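Local atomic coordinates of uncharacterized protein (Bacteroides fragilis, PDB entry 3EWL), a protein that is of unknown function but, through its C-terminal thioredoxin-like domain, possibly takes part in thiol-disulfide chemistry. Residues M5-F10 with Q103-R108; Y12-G17 with G88-W93; M31-D36 with V66-P71; P37-C42 with A109-Y114. All blocks are in the same frame, centred on the assembly; numbering follows the deposited sequence.

Interaction 1: M5-F10 with Q103-R108; sequences MKAADF and QLYDIR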
loop_
_atom_site.group_PDB
_atom_site.type_symbol
_atom_site.label_atom_id
_atom_site.label_comp_id
_atom_site.label_asym_id
_atom_site.label_seq_id
_atom_site.Cartn_x
_atom_site.Cartn_y
_atom_site.Cartn_z
HETATM N N MSE A 5 -7.463 -5.602 14.007
HETATM C CA MSE A 5 -8.073 -4.277 14.215
HETATM C C MSE A 5 -8.526 -3.632 12.931
HETATM O O MSE A 5 -8.031 -3.978 11.876
HETATM C CB MSE A 5 -7.105 -3.313 14.913
HETATM C CG MSE A 5 -6.550 -3.858 16.174
HETATM SE SE MSE A 5 -7.910 -3.973 17.588
HETATM C CE MSE A 5 -6.516 -3.985 19.001
ATOM N N LYS A 6 -9.479 -2.698 13.042
ATOM C CA LYS A 6 -9.776 -1.761 11.960
ATOM C C LYS A 6 -8.497 -0.958 11.608
ATOM O O LYS A 6 -7.940 -0.233 12.437
ATOM C CB LYS A 6 -10.928 -0.824 12.342
ATOM C CG LYS A 6 -11.312 0.147 11.232
ATOM C CD LYS A 6 -12.697 0.776 11.426
ATOM C CE LYS A 6 -12.565 2.186 11.995
ATOM N NZ LYS A 6 -13.362 3.208 11.255
ATOM N N ALA A 7 -8.030 -1.123 10.377
ATOM C CA ALA A 7 -6.864 -0.411 9.902
ATOM C C ALA A 7 -7.121 1.088 10.095
ATOM O O ALA A 7 -8.227 1.560 9.802
ATOM C CB ALA A 7 -6.654 -0.717 8.454
ATOM N N ALA A 8 -6.145 1.816 10.657
ATOM C CA ALA A 8 -6.248 3.276 10.758
ATOM C C ALA A 8 -6.491 3.967 9.393
ATOM O O ALA A 8 -5.829 3.682 8.386
ATOM C CB ALA A 8 -5.018 3.880 11.449
ATOM N N ASP A 9 -7.468 4.872 9.379
ATOM C CA ASP A 9 -7.795 5.644 8.203
ATOM C C ASP A 9 -6.895 6.878 8.104
ATOM O O ASP A 9 -6.428 7.425 9.125
ATOM C CB ASP A 9 -9.282 6.022 8.253
ATOM C CG ASP A 9 -9.865 6.321 6.882
ATOM O OD1 ASP A 9 -9.166 6.062 5.863
ATOM O OD2 ASP A 9 -11.032 6.826 6.826
ATOM N N PHE A 10 -6.634 7.298 6.876
ATOM C CA PHE A 10 -5.837 8.503 6.585
ATOM C C PHE A 10 -6.197 9.017 5.197
ATOM O O PHE A 10 -6.814 8.301 4.392
ATOM C CB PHE A 10 -4.331 8.177 6.604
ATOM C CG PHE A 10 -3.971 7.001 5.759
ATOM C CD1 PHE A 10 -3.551 7.168 4.435
ATOM C CD2 PHE A 10 -4.048 5.713 6.281
ATOM C CE1 PHE A 10 -3.227 6.065 3.650
ATOM C CE2 PHE A 10 -3.738 4.584 5.478
ATOM C CZ PHE A 10 -3.323 4.775 4.180
ATOM N N GLN A 103 1.657 8.203 14.359
ATOM C CA GLN A 103 2.137 6.832 14.360
ATOM C C GLN A 103 0.995 5.850 14.031
ATOM O O GLN A 103 0.784 4.889 14.754
ATOM C CB GLN A 103 2.741 6.528 15.730
ATOM C CG GLN A 103 3.426 5.229 15.808
ATOM C CD GLN A 103 4.913 5.427 15.833
ATOM O OE1 GLN A 103 5.659 4.755 15.106
ATOM N NE2 GLN A 103 5.364 6.367 16.673
ATOM N N LEU A 104 0.239 6.122 12.963
ATOM C CA LEU A 104 -0.927 5.325 12.665
ATOM C C LEU A 104 -0.573 3.881 12.311
ATOM O O LEU A 104 -1.342 2.957 12.628
ATOM C CB LEU A 104 -1.792 5.959 11.552
ATOM C CG LEU A 104 -2.434 7.331 11.855
ATOM C CD1 LEU A 104 -3.212 7.929 10.626
ATOM C CD2 LEU A 104 -3.331 7.295 13.142
ATOM N N TYR A 105 0.553 3.693 11.628
ATOM C CA TYR A 105 1.075 2.345 11.343
ATOM C C TYR A 105 2.488 2.321 11.832
ATOM O O TYR A 105 3.140 3.335 11.803
ATOM C CB TYR A 105 1.046 2.041 9.861
ATOM C CG TYR A 105 -0.387 1.953 9.344
ATOM C CD1 TYR A 105 -1.004 0.716 9.172
ATOM C CD2 TYR A 105 -1.124 3.141 9.041
ATOM C CE1 TYR A 105 -2.355 0.631 8.698
ATOM C CE2 TYR A 105 -2.465 3.073 8.561
ATOM C CZ TYR A 105 -3.073 1.815 8.395
ATOM O OH TYR A 105 -4.389 1.737 7.935
ATOM N N ASP A 106 2.941 1.161 12.299
ATOM C CA ASP A 106 4.333 1.000 12.745
ATOM C C ASP A 106 5.169 0.705 11.499
ATOM O O ASP A 106 5.323 -0.459 11.069
ATOM C CB ASP A 106 4.459 -0.120 13.782
ATOM C CG ASP A 106 5.911 -0.267 14.337
ATOM O OD1 ASP A 106 6.752 0.648 14.147
ATOM O OD2 ASP A 106 6.204 -1.319 14.952
ATOM N N ILE A 107 5.654 1.757 10.866
ATOM C CA ILE A 107 6.378 1.540 9.599
ATOM C C ILE A 107 7.868 1.426 9.981
ATOM O O ILE A 107 8.622 2.421 9.936
ATOM C CB ILE A 107 6.024 2.623 8.524
ATOM C CG1 ILE A 107 4.554 2.475 8.095
ATOM C CG2 ILE A 107 6.960 2.565 7.294
ATOM C CD1 ILE A 107 3.965 3.723 7.505
ATOM N N ARG A 108 8.255 0.210 10.389
ATOM C CA ARG A 108 9.603 -0.084 10.898
ATOM C C ARG A 108 10.681 0.126 9.842
ATOM O O ARG A 108 11.832 0.304 10.179
ATOM C CB ARG A 108 9.737 -1.546 11.332
ATOM C CG ARG A 108 8.652 -2.089 12.198
ATOM C CD ARG A 108 9.083 -3.481 12.695
ATOM N NE ARG A 108 9.038 -4.591 11.722
ATOM C CZ ARG A 108 10.092 -5.310 11.301
ATOM N NH1 ARG A 108 9.906 -6.313 10.446
ATOM N NH2 ARG A 108 11.325 -5.050 11.714
#
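Tyr105, in the loop after helix 98-101, reaches across to Ala7, Ala8 and Phe10 and so joins the N-terminal segment to the body of a thioredoxin-like fold. A Schellman motif at Gln103 closes that helix and turns the chain toward Leu104 and Tyr105. The polar part of the contact is a single hydrogen bond. Tyr105 OH donates to Ala8 O at 2.5 Å, a separation so short that its exact value is doubtful, and the acceptor lies at the edge of the phenol ring, near its plane. With CG beside its own backbone N (chi1 -66°), the Tyr105 side chain is directed across to the N-terminal segment, which brings the hydroxyl to Ala8 O; Phe34 and Tyr114 of the central sheet also meet the ring. The aromatic part pairs Tyr105 with Phe10. The two ring planes are turned 88° from each other with centroids 5.9 Å apart, an oblique meeting in which Phe10 CE2 comes to 3.7 Å from Tyr105 CE2. The remaining contacts are aliphatic. Ala8 points its methyl at the other loop, where CB lies 3.8 Å from Leu104 CB and 3.9 Å from Tyr105 CE2. Leu104 extends one branch along the segment, CD1 coming within 3.6 Å of Asp9 O and 4.2 Å of Phe10 CB. The CB of Asp9 points away from the loop, and its carboxylate OD2 is hydrogen-bonded to Ser23 OG. At the phenol end, Ala7 CB stands 3.4 Å from Tyr105 OH, near the plane of the ring.

Interaction 2: Y12-G17 with G88-W93; sequences YVTVHG and GWIVGW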
loop_
_atom_site.group_PDB
_atom_site.type_symbol
_atom_site.label_atom_id
_atom_site.label_comp_id
_atom_site.label_asym_id
_atom_site.label_seq_id
_atom_site.Cartn_x
_atom_site.Cartn_y
_atom_site.Cartn_z
ATOM N N TYR A 12 -4.799 10.879 1.447
ATOM C CA TYR A 12 -3.628 10.879 0.578
ATOM C C TYR A 12 -3.971 11.635 -0.679
ATOM O O TYR A 12 -5.156 11.843 -0.986
ATOM C CB TYR A 12 -3.167 9.447 0.235
ATOM C CG TYR A 12 -4.200 8.643 -0.486
ATOM C CD1 TYR A 12 -4.227 8.605 -1.883
ATOM C CD2 TYR A 12 -5.174 7.906 0.218
ATOM C CE1 TYR A 12 -5.210 7.881 -2.572
ATOM C CE2 TYR A 12 -6.181 7.177 -0.464
ATOM C CZ TYR A 12 -6.184 7.175 -1.850
ATOM O OH TYR A 12 -7.132 6.467 -2.518
ATOM N N VAL A 13 -2.933 12.042 -1.407
ATOM C CA VAL A 13 -3.098 12.613 -2.735
ATOM C C VAL A 13 -2.316 11.778 -3.727
ATOM O O VAL A 13 -1.302 11.140 -3.372
ATOM C CB VAL A 13 -2.693 14.106 -2.795
ATOM C CG1 VAL A 13 -1.182 14.286 -2.554
ATOM C CG2 VAL A 13 -3.183 14.734 -4.134
ATOM N N THR A 14 -2.837 11.708 -4.947
ATOM C CA THR A 14 -2.090 11.112 -6.037
ATOM C C THR A 14 -1.558 12.207 -6.949
ATOM O O THR A 14 -1.937 13.392 -6.864
ATOM C CB THR A 14 -2.928 10.134 -6.869
ATOM O OG1 THR A 14 -3.872 10.878 -7.646
ATOM C CG2 THR A 14 -3.663 9.175 -5.980
ATOM N N VAL A 15 -0.684 11.787 -7.845
ATOM C CA VAL A 15 -0.110 12.675 -8.796
ATOM C C VAL A 15 -1.167 13.286 -9.736
ATOM O O VAL A 15 -1.007 14.400 -10.202
ATOM C CB VAL A 15 1.004 11.917 -9.532
ATOM C CG1 VAL A 15 0.904 12.097 -11.005
ATOM C CG2 VAL A 15 2.361 12.295 -8.929
ATOM N N HIS A 16 -2.262 12.574 -9.956
ATOM C CA HIS A 16 -3.370 13.101 -10.729
ATOM C C HIS A 16 -4.316 13.943 -9.889
ATOM O O HIS A 16 -5.435 14.250 -10.307
ATOM C CB HIS A 16 -4.063 11.950 -11.443
ATOM C CG HIS A 16 -3.118 11.176 -12.296
ATOM N ND1 HIS A 16 -2.513 10.014 -11.870
ATOM C CD2 HIS A 16 -2.589 11.454 -13.512
ATOM C CE1 HIS A 16 -1.691 9.578 -12.811
ATOM N NE2 HIS A 16 -1.716 10.436 -13.820
ATOM N N GLY A 17 -3.845 14.316 -8.706
ATOM C CA GLY A 17 -4.502 15.296 -7.860
ATOM C C GLY A 17 -5.780 14.879 -7.175
ATOM O O GLY A 17 -6.496 15.709 -6.610
ATOM N N GLY A 88 -1.564 0.063 -12.419
ATOM C CA GLY A 88 -2.729 -0.495 -11.700
ATOM C C GLY A 88 -2.766 -0.190 -10.203
ATOM O O GLY A 88 -3.832 -0.225 -9.599
ATOM N N TRP A 89 -1.614 0.072 -9.590
ATOM C CA TRP A 89 -1.546 0.493 -8.182
ATOM C C TRP A 89 -1.963 1.928 -8.047
ATOM O O TRP A 89 -1.629 2.769 -8.905
ATOM C CB TRP A 89 -0.111 0.382 -7.639
ATOM C CG TRP A 89 0.417 -1.043 -7.522
ATOM C CD1 TRP A 89 -0.048 -2.179 -8.177
ATOM C CD2 TRP A 89 1.539 -1.471 -6.741
ATOM N NE1 TRP A 89 0.719 -3.269 -7.834
ATOM C CE2 TRP A 89 1.678 -2.870 -6.934
ATOM C CE3 TRP A 89 2.427 -0.806 -5.874
ATOM C CZ2 TRP A 89 2.684 -3.619 -6.302
ATOM C CZ3 TRP A 89 3.431 -1.542 -5.246
ATOM C CH2 TRP A 89 3.549 -2.937 -5.459
ATOM N N ILE A 90 -2.689 2.218 -6.983
ATOM C CA ILE A 90 -2.950 3.586 -6.597
ATOM C C ILE A 90 -1.710 4.034 -5.828
ATOM O O ILE A 90 -1.283 3.339 -4.932
ATOM C CB ILE A 90 -4.204 3.653 -5.731
ATOM C CG1 ILE A 90 -5.395 3.179 -6.564
ATOM C CG2 ILE A 90 -4.464 5.106 -5.165
ATOM C CD1 ILE A 90 -6.630 2.976 -5.695
ATOM N N VAL A 91 -1.112 5.166 -6.224
ATOM C CA VAL A 91 0.138 5.640 -5.642
ATOM C C VAL A 91 -0.144 6.978 -4.962
ATOM O O VAL A 91 -0.565 7.925 -5.646
ATOM C CB VAL A 91 1.194 5.823 -6.743
ATOM C CG1 VAL A 91 2.492 6.403 -6.153
ATOM C CG2 VAL A 91 1.429 4.497 -7.423
ATOM N N GLY A 92 0.037 7.051 -3.637
ATOM C CA GLY A 92 -0.376 8.232 -2.872
ATOM C C GLY A 92 0.663 8.758 -1.896
ATOM O O GLY A 92 1.529 8.022 -1.472
ATOM N N TRP A 93 0.572 10.036 -1.551
ATOM C CA TRP A 93 1.418 10.656 -0.543
ATOM C C TRP A 93 0.504 11.108 0.581
ATOM O O TRP A 93 -0.459 11.805 0.324
ATOM C CB TRP A 93 2.152 11.890 -1.138
ATOM C CG TRP A 93 2.879 12.796 -0.136
ATOM C CD1 TRP A 93 3.706 12.397 0.866
ATOM C CD2 TRP A 93 2.876 14.237 -0.099
ATOM N NE1 TRP A 93 4.198 13.486 1.540
ATOM C CE2 TRP A 93 3.707 14.627 0.971
ATOM C CE3 TRP A 93 2.254 15.235 -0.879
ATOM C CZ2 TRP A 93 3.925 15.986 1.314
ATOM C CZ3 TRP A 93 2.451 16.581 -0.546
ATOM C CH2 TRP A 93 3.287 16.947 0.545
HETATM O O HOH W 1 0.057 9.211 -8.204
#
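Tyr12 and Val13 lie against the outer strand 90-93, and the backbones join at a single antiparallel bridge, the hydrogen-bonded pair Val13 and Trp93. Val13 N donates to Trp93 O at 3.0 Å, and Trp93 N returns a bond of 2.8 Å to Val13 O. The side chain of Tyr12 can be followed along the strand. Its CB rests 3.6 Å from Trp93 O; CG stands between the backbone N and the carbonyl carbon (chi1 61°), turning the ring back along the partner strand. There CD1 passes 4.0 Å from Gly92 CA, where the missing side chain leaves room for the ring. Farther out, CE1 meets Ile90 CG2 at 3.9 Å, and the same methyl is 4.0 Å from Tyr12 OH; the two side chains cross at about a right angle. Val13 runs alongside Trp93, its CG1 touching CE3 of the indole. By Val15 the chains have diverged, and a water links them, accepting from Val15 N at 2.7 Å and donating to Val91 O at 2.9 Å. A type I turn from Thr14 to Gly17 then leads into strand 19-21, so this is a two-stranded beta hairpin pinned by its first strand to the margin of a thioredoxin-like sheet.

Interaction 3: M31-D36 with V66-P71; sequences MLFFYD and VLAIYP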
loop_
_atom_site.group_PDB
_atom_site.type_symbol
_atom_site.label_atom_id
_atom_site.label_comp_id
_atom_site.label_asym_id
_atom_site.label_seq_id
_atom_site.Cartn_x
_atom_site.Cartn_y
_atom_site.Cartn_z
HETATM N N MSE A 31 -4.275 -4.127 -0.216
HETATM C CA MSE A 31 -2.912 -4.230 0.289
HETATM C C MSE A 31 -2.356 -2.829 0.469
HETATM O O MSE A 31 -2.245 -2.082 -0.507
HETATM C CB MSE A 31 -2.039 -5.031 -0.658
HETATM C CG MSE A 31 -0.588 -5.225 -0.145
HETATM SE SE MSE A 31 0.541 -6.267 -1.362
HETATM C CE MSE A 31 1.280 -4.835 -2.417
ATOM N N LEU A 32 -1.932 -2.497 1.681
ATOM C CA LEU A 32 -1.215 -1.248 1.877
ATOM C C LEU A 32 0.280 -1.474 1.705
ATOM O O LEU A 32 0.834 -2.413 2.264
ATOM C CB LEU A 32 -1.457 -0.676 3.274
ATOM C CG LEU A 32 -2.880 -0.504 3.753
ATOM C CD1 LEU A 32 -2.766 -0.043 5.213
ATOM C CD2 LEU A 32 -3.717 0.474 2.904
ATOM N N PHE A 33 0.915 -0.610 0.928
ATOM C CA PHE A 33 2.330 -0.735 0.621
ATOM C C PHE A 33 3.033 0.549 1.034
ATOM O O PHE A 33 2.983 1.550 0.299
ATOM C CB PHE A 33 2.520 -1.027 -0.891
ATOM C CG PHE A 33 3.969 -1.305 -1.303
ATOM C CD1 PHE A 33 4.543 -2.552 -1.091
ATOM C CD2 PHE A 33 4.740 -0.327 -1.937
ATOM C CE1 PHE A 33 5.871 -2.821 -1.490
ATOM C CE2 PHE A 33 6.058 -0.598 -2.363
ATOM C CZ PHE A 33 6.628 -1.851 -2.116
ATOM N N PHE A 34 3.637 0.557 2.227
ATOM C CA PHE A 34 4.342 1.736 2.682
ATOM C C PHE A 34 5.727 1.717 2.142
ATOM O O PHE A 34 6.481 0.788 2.402
ATOM C CB PHE A 34 4.307 1.919 4.209
ATOM C CG PHE A 34 2.897 2.007 4.772
ATOM C CD1 PHE A 34 2.147 3.182 4.655
ATOM C CD2 PHE A 34 2.287 0.885 5.345
ATOM C CE1 PHE A 34 0.810 3.253 5.154
ATOM C CE2 PHE A 34 0.960 0.948 5.840
ATOM C CZ PHE A 34 0.235 2.153 5.754
ATOM N N TYR A 35 6.079 2.750 1.386
ATOM C CA TYR A 35 7.339 2.721 0.666
ATOM C C TYR A 35 8.095 4.047 0.717
ATOM O O TYR A 35 7.578 5.080 1.192
ATOM C CB TYR A 35 7.087 2.298 -0.794
ATOM C CG TYR A 35 6.465 3.402 -1.665
ATOM C CD1 TYR A 35 7.273 4.238 -2.433
ATOM C CD2 TYR A 35 5.072 3.617 -1.698
ATOM C CE1 TYR A 35 6.738 5.256 -3.221
ATOM C CE2 TYR A 35 4.520 4.632 -2.501
ATOM C CZ TYR A 35 5.372 5.444 -3.259
ATOM O OH TYR A 35 4.878 6.433 -4.081
ATOM N N ASP A 36 9.320 4.012 0.186
ATOM C CA ASP A 36 10.059 5.232 -0.080
ATOM C C ASP A 36 10.470 5.278 -1.579
ATOM O O ASP A 36 10.826 4.252 -2.159
ATOM C CB ASP A 36 11.290 5.290 0.861
ATOM C CG ASP A 36 12.019 6.597 0.760
ATOM O OD1 ASP A 36 11.762 7.500 1.587
ATOM O OD2 ASP A 36 12.816 6.722 -0.190
ATOM N N VAL A 66 -4.112 -2.290 -4.672
ATOM C CA VAL A 66 -2.883 -1.865 -4.029
ATOM C C VAL A 66 -2.899 -0.395 -3.851
ATOM O O VAL A 66 -3.056 0.396 -4.846
ATOM C CB VAL A 66 -1.642 -2.248 -4.760
ATOM C CG1 VAL A 66 -0.407 -1.782 -3.944
ATOM C CG2 VAL A 66 -1.619 -3.789 -4.976
ATOM N N LEU A 67 -2.754 -0.018 -2.578
ATOM C CA LEU A 67 -2.593 1.357 -2.217
ATOM C C LEU A 67 -1.173 1.546 -1.686
ATOM O O LEU A 67 -0.853 1.190 -0.550
ATOM C CB LEU A 67 -3.653 1.763 -1.181
ATOM C CG LEU A 67 -3.573 3.191 -0.653
ATOM C CD1 LEU A 67 -3.619 4.233 -1.799
ATOM C CD2 LEU A 67 -4.667 3.414 0.355
ATOM N N ALA A 68 -0.326 2.102 -2.536
ATOM C CA ALA A 68 1.053 2.383 -2.221
ATOM C C ALA A 68 1.106 3.811 -1.682
ATOM O O ALA A 68 0.695 4.795 -2.372
ATOM C CB ALA A 68 1.922 2.209 -3.515
ATOM N N ILE A 69 1.618 3.930 -0.466
ATOM C CA ILE A 69 1.611 5.158 0.261
ATOM C C ILE A 69 3.018 5.581 0.695
ATOM O O ILE A 69 3.731 4.812 1.377
ATOM C CB ILE A 69 0.708 5.022 1.543
ATOM C CG1 ILE A 69 -0.749 4.741 1.143
ATOM C CG2 ILE A 69 0.772 6.291 2.399
ATOM C CD1 ILE A 69 -1.413 5.926 0.270
ATOM N N TYR A 70 3.403 6.806 0.338
ATOM C CA TYR A 70 4.654 7.407 0.855
ATOM C C TYR A 70 4.275 8.266 2.059
ATOM O O TYR A 70 3.411 9.110 1.947
ATOM C CB TYR A 70 5.323 8.253 -0.227
ATOM C CG TYR A 70 6.548 9.021 0.256
ATOM C CD1 TYR A 70 7.657 8.361 0.848
ATOM C CD2 TYR A 70 6.609 10.399 0.097
ATOM C CE1 TYR A 70 8.770 9.093 1.294
ATOM C CE2 TYR A 70 7.708 11.135 0.520
ATOM C CZ TYR A 70 8.788 10.494 1.094
ATOM O OH TYR A 70 9.858 11.291 1.501
ATOM N N PRO A 71 4.886 8.008 3.236
ATOM C CA PRO A 71 4.470 8.654 4.469
ATOM C C PRO A 71 5.345 9.807 4.907
ATOM O O PRO A 71 4.996 10.472 5.898
ATOM C CB PRO A 71 4.558 7.537 5.514
ATOM C CG PRO A 71 5.613 6.612 4.978
ATOM C CD PRO A 71 5.728 6.807 3.479
#
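Strands 31-34 and 66-70 pair in parallel, Met31 to Phe34 matched with Val66 to Ile69, in the buried middle of the five-stranded sheet; their axes are 24° apart. Four backbone bonds of 2.8 to 3.1 Å ladder them together: Leu67 N to Met31 O, Phe33 N to Leu67 O, Ile69 N to Phe33 O and Tyr35 N to Ile69 O. On one face, Met31 bends its selenium-bearing chain so that CE lies 3.8 Å from Val66 CG1, beside Phe33 and Ala68 on the face that helix 40-50 covers. Helices 40-50 and 53-61 carry the chain from the first strand to the second, making this a beta-alpha-beta crossover of the thioredoxin-like fold. On the other face Leu32 CD2 touches Leu67 CD2 at 4.0 Å. Phe34 runs beside Ile69 there, with Phe34 CD1 3.9 Å from Ile69 CB. Past the strand end, a chi1 of 75° lays the Tyr35 ring across the neighbouring chain. Its CE2 meets Ala68 CB at 3.7 Å, and Tyr70 CB sits over one ring face, offset toward the rim. Tyr35 O, buried without a polar partner, lies at the edge of the Tyr70 ring and also meets Pro71 CD.

Interaction 4: P37-C42 with A109-Y114; sequences PDCSNC and ATPTIY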
loop_
_atom_site.group_PDB
_atom_site.type_symbol
_atom_site.label_atom_id
_atom_site.label_comp_id
_atom_site.label_asym_id
_atom_site.label_seq_id
_atom_site.Cartn_x
_atom_site.Cartn_y
_atom_site.Cartn_z
ATOM N N PRO A 37 10.453 6.470 -2.202
ATOM C CA PRO A 37 10.841 6.543 -3.603
ATOM C C PRO A 37 12.297 6.145 -3.841
ATOM O O PRO A 37 12.658 5.821 -4.983
ATOM C CB PRO A 37 10.641 8.029 -3.961
ATOM C CG PRO A 37 10.544 8.759 -2.638
ATOM C CD PRO A 37 10.010 7.778 -1.670
ATOM N N ASP A 38 13.130 6.202 -2.797
ATOM C CA ASP A 38 14.534 5.785 -2.922
ATOM C C ASP A 38 14.792 4.568 -2.043
ATOM O O ASP A 38 15.309 4.676 -0.933
ATOM C CB ASP A 38 15.501 6.939 -2.591
ATOM C CG ASP A 38 16.981 6.516 -2.684
ATOM O OD1 ASP A 38 17.295 5.454 -3.287
ATOM O OD2 ASP A 38 17.828 7.257 -2.149
ATOM N N CYS A 39 14.400 3.405 -2.517
ATOM C CA CYS A 39 14.464 2.219 -1.674
ATOM C C CYS A 39 14.511 1.005 -2.550
ATOM O O CYS A 39 13.480 0.609 -3.077
ATOM C CB CYS A 39 13.208 2.146 -0.797
ATOM S SG CYS A 39 13.124 0.628 0.179
ATOM N N SER A 40 15.692 0.405 -2.679
ATOM C CA SER A 40 15.872 -0.793 -3.513
ATOM C C SER A 40 15.027 -1.999 -3.042
ATOM O O SER A 40 14.588 -2.838 -3.873
ATOM C CB SER A 40 17.349 -1.170 -3.596
ATOM O OG SER A 40 17.821 -1.589 -2.332
ATOM N N ASN A 41 14.777 -2.077 -1.732
ATOM C CA ASN A 41 13.885 -3.119 -1.244
ATOM C C ASN A 41 12.443 -2.920 -1.738
ATOM O O ASN A 41 11.716 -3.892 -1.981
ATOM C CB ASN A 41 13.914 -3.221 0.271
ATOM C CG ASN A 41 15.172 -3.938 0.787
ATOM O OD1 ASN A 41 15.803 -4.731 0.081
ATOM N ND2 ASN A 41 15.551 -3.627 1.999
ATOM N N CYS A 42 12.029 -1.664 -1.872
ATOM C CA CYS A 42 10.680 -1.388 -2.395
ATOM C C CYS A 42 10.611 -1.812 -3.873
ATOM O O CYS A 42 9.718 -2.558 -4.260
ATOM C CB CYS A 42 10.310 0.085 -2.202
ATOM S SG CYS A 42 10.109 0.552 -0.400
ATOM N N ALA A 109 10.292 0.050 8.574
ATOM C CA ALA A 109 11.216 -0.080 7.443
ATOM C C ALA A 109 10.394 0.113 6.171
ATOM O O ALA A 109 9.159 0.085 6.231
ATOM C CB ALA A 109 11.871 -1.458 7.431
ATOM N N THR A 110 11.060 0.340 5.032
ATOM C CA THR A 110 10.344 0.359 3.751
ATOM C C THR A 110 10.886 -0.770 2.947
ATOM O O THR A 110 12.090 -0.889 2.818
ATOM C CB THR A 110 10.472 1.693 2.974
ATOM O OG1 THR A 110 11.848 1.959 2.681
ATOM C CG2 THR A 110 9.911 2.839 3.774
ATOM N N PRO A 111 10.006 -1.610 2.386
ATOM C CA PRO A 111 8.531 -1.568 2.408
ATOM C C PRO A 111 7.984 -2.150 3.711
ATOM O O PRO A 111 8.638 -2.949 4.343
ATOM C CB PRO A 111 8.135 -2.471 1.232
ATOM C CG PRO A 111 9.281 -3.506 1.151
ATOM C CD PRO A 111 10.531 -2.721 1.552
ATOM N N THR A 112 6.825 -1.688 4.141
ATOM C CA THR A 112 6.052 -2.409 5.146
ATOM C C THR A 112 4.671 -2.663 4.489
ATOM O O THR A 112 4.049 -1.775 3.894
ATOM C CB THR A 112 5.873 -1.570 6.440
ATOM O OG1 THR A 112 7.158 -1.253 7.023
ATOM C CG2 THR A 112 4.969 -2.301 7.476
ATOM N N ILE A 113 4.186 -3.879 4.623
ATOM C CA ILE A 113 3.010 -4.279 3.930
ATOM C C ILE A 113 1.971 -4.748 4.954
ATOM O O ILE A 113 2.309 -5.500 5.906
ATOM C CB ILE A 113 3.369 -5.413 2.993
ATOM C CG1 ILE A 113 4.396 -4.939 1.956
ATOM C CG2 ILE A 113 2.138 -5.939 2.268
ATOM C CD1 ILE A 113 5.616 -5.835 1.874
ATOM N N TYR A 114 0.726 -4.343 4.715
ATOM C CA TYR A 114 -0.435 -4.851 5.436
ATOM C C TYR A 114 -1.464 -5.376 4.434
ATOM O O TYR A 114 -1.695 -4.760 3.388
ATOM C CB TYR A 114 -1.099 -3.725 6.291
ATOM C CG TYR A 114 -0.323 -3.238 7.509
ATOM C CD1 TYR A 114 -0.870 -3.360 8.793
ATOM C CD2 TYR A 114 0.922 -2.632 7.395
ATOM C CE1 TYR A 114 -0.200 -2.894 9.914
ATOM C CE2 TYR A 114 1.609 -2.194 8.533
ATOM C CZ TYR A 114 1.029 -2.344 9.783
ATOM O OH TYR A 114 1.651 -1.926 10.939
#
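Cys39 extends SG opposite its backbone N (chi1 175°), whereas Cys42 swings SG beside its own (chi1 -67°), and the two sulfurs thereby come to the same loop, Thr110 and Pro111. Cys39 SG lies 3.1 Å from Thr110 OG1. Cys42 SG approaches the next peptide, 3.5 Å from Pro111 N and 3.6 Å from Thr110 CB, and also touches the proline ring at CD. That peptide is cis, and a cis-proline facing a CxxC pair at a helix start is the hallmark of the thioredoxin active site, which suggests a redox role that remains unproven here. The sulfurs, Cys39 SG and Cys42 SG, are 3.1 Å apart, too far for a disulfide, so the thiols are modelled as reduced. Cys39 occupies the N-cap position and its SG accepts a weak bond from Cys42 N at 3.3 Å. Asn41 adds an aliphatic touch, CB to Pro111 CD 3.7 Å. The first turn of helix 40-50 is thus set against the loop entering strand 112-116, which runs antiparallel to strand 29-34, with Tyr35 touching Cys42 and Phe33 touching Pro111.

In the fold
Interaction 3 is the hub, its centre about 3 Å from the chain centre, and the others connect to its sheet. Interaction 4, about 8 Å away between centres, shares strand 29-34 through backbone bonds from Leu32 and Phe34 to strand 112-116, and Tyr35 CB touches Cys42 SG at 3.5 Å, linking the core to the putative redox site. Interaction 2, its centre about 10 Å from that of interaction 3, extends the sheet: Gly92 and Ile90 pair with strand 64-70. Interaction 1, about 12 Å from interaction 3 between centres, covers the Leu32 and Phe34 face, Tyr105 CG lying 3.6 Å from Phe34 CZ. The centres of interactions 1 and 2 are about 18 Å apart, their first segments nearly consecutive in the chain.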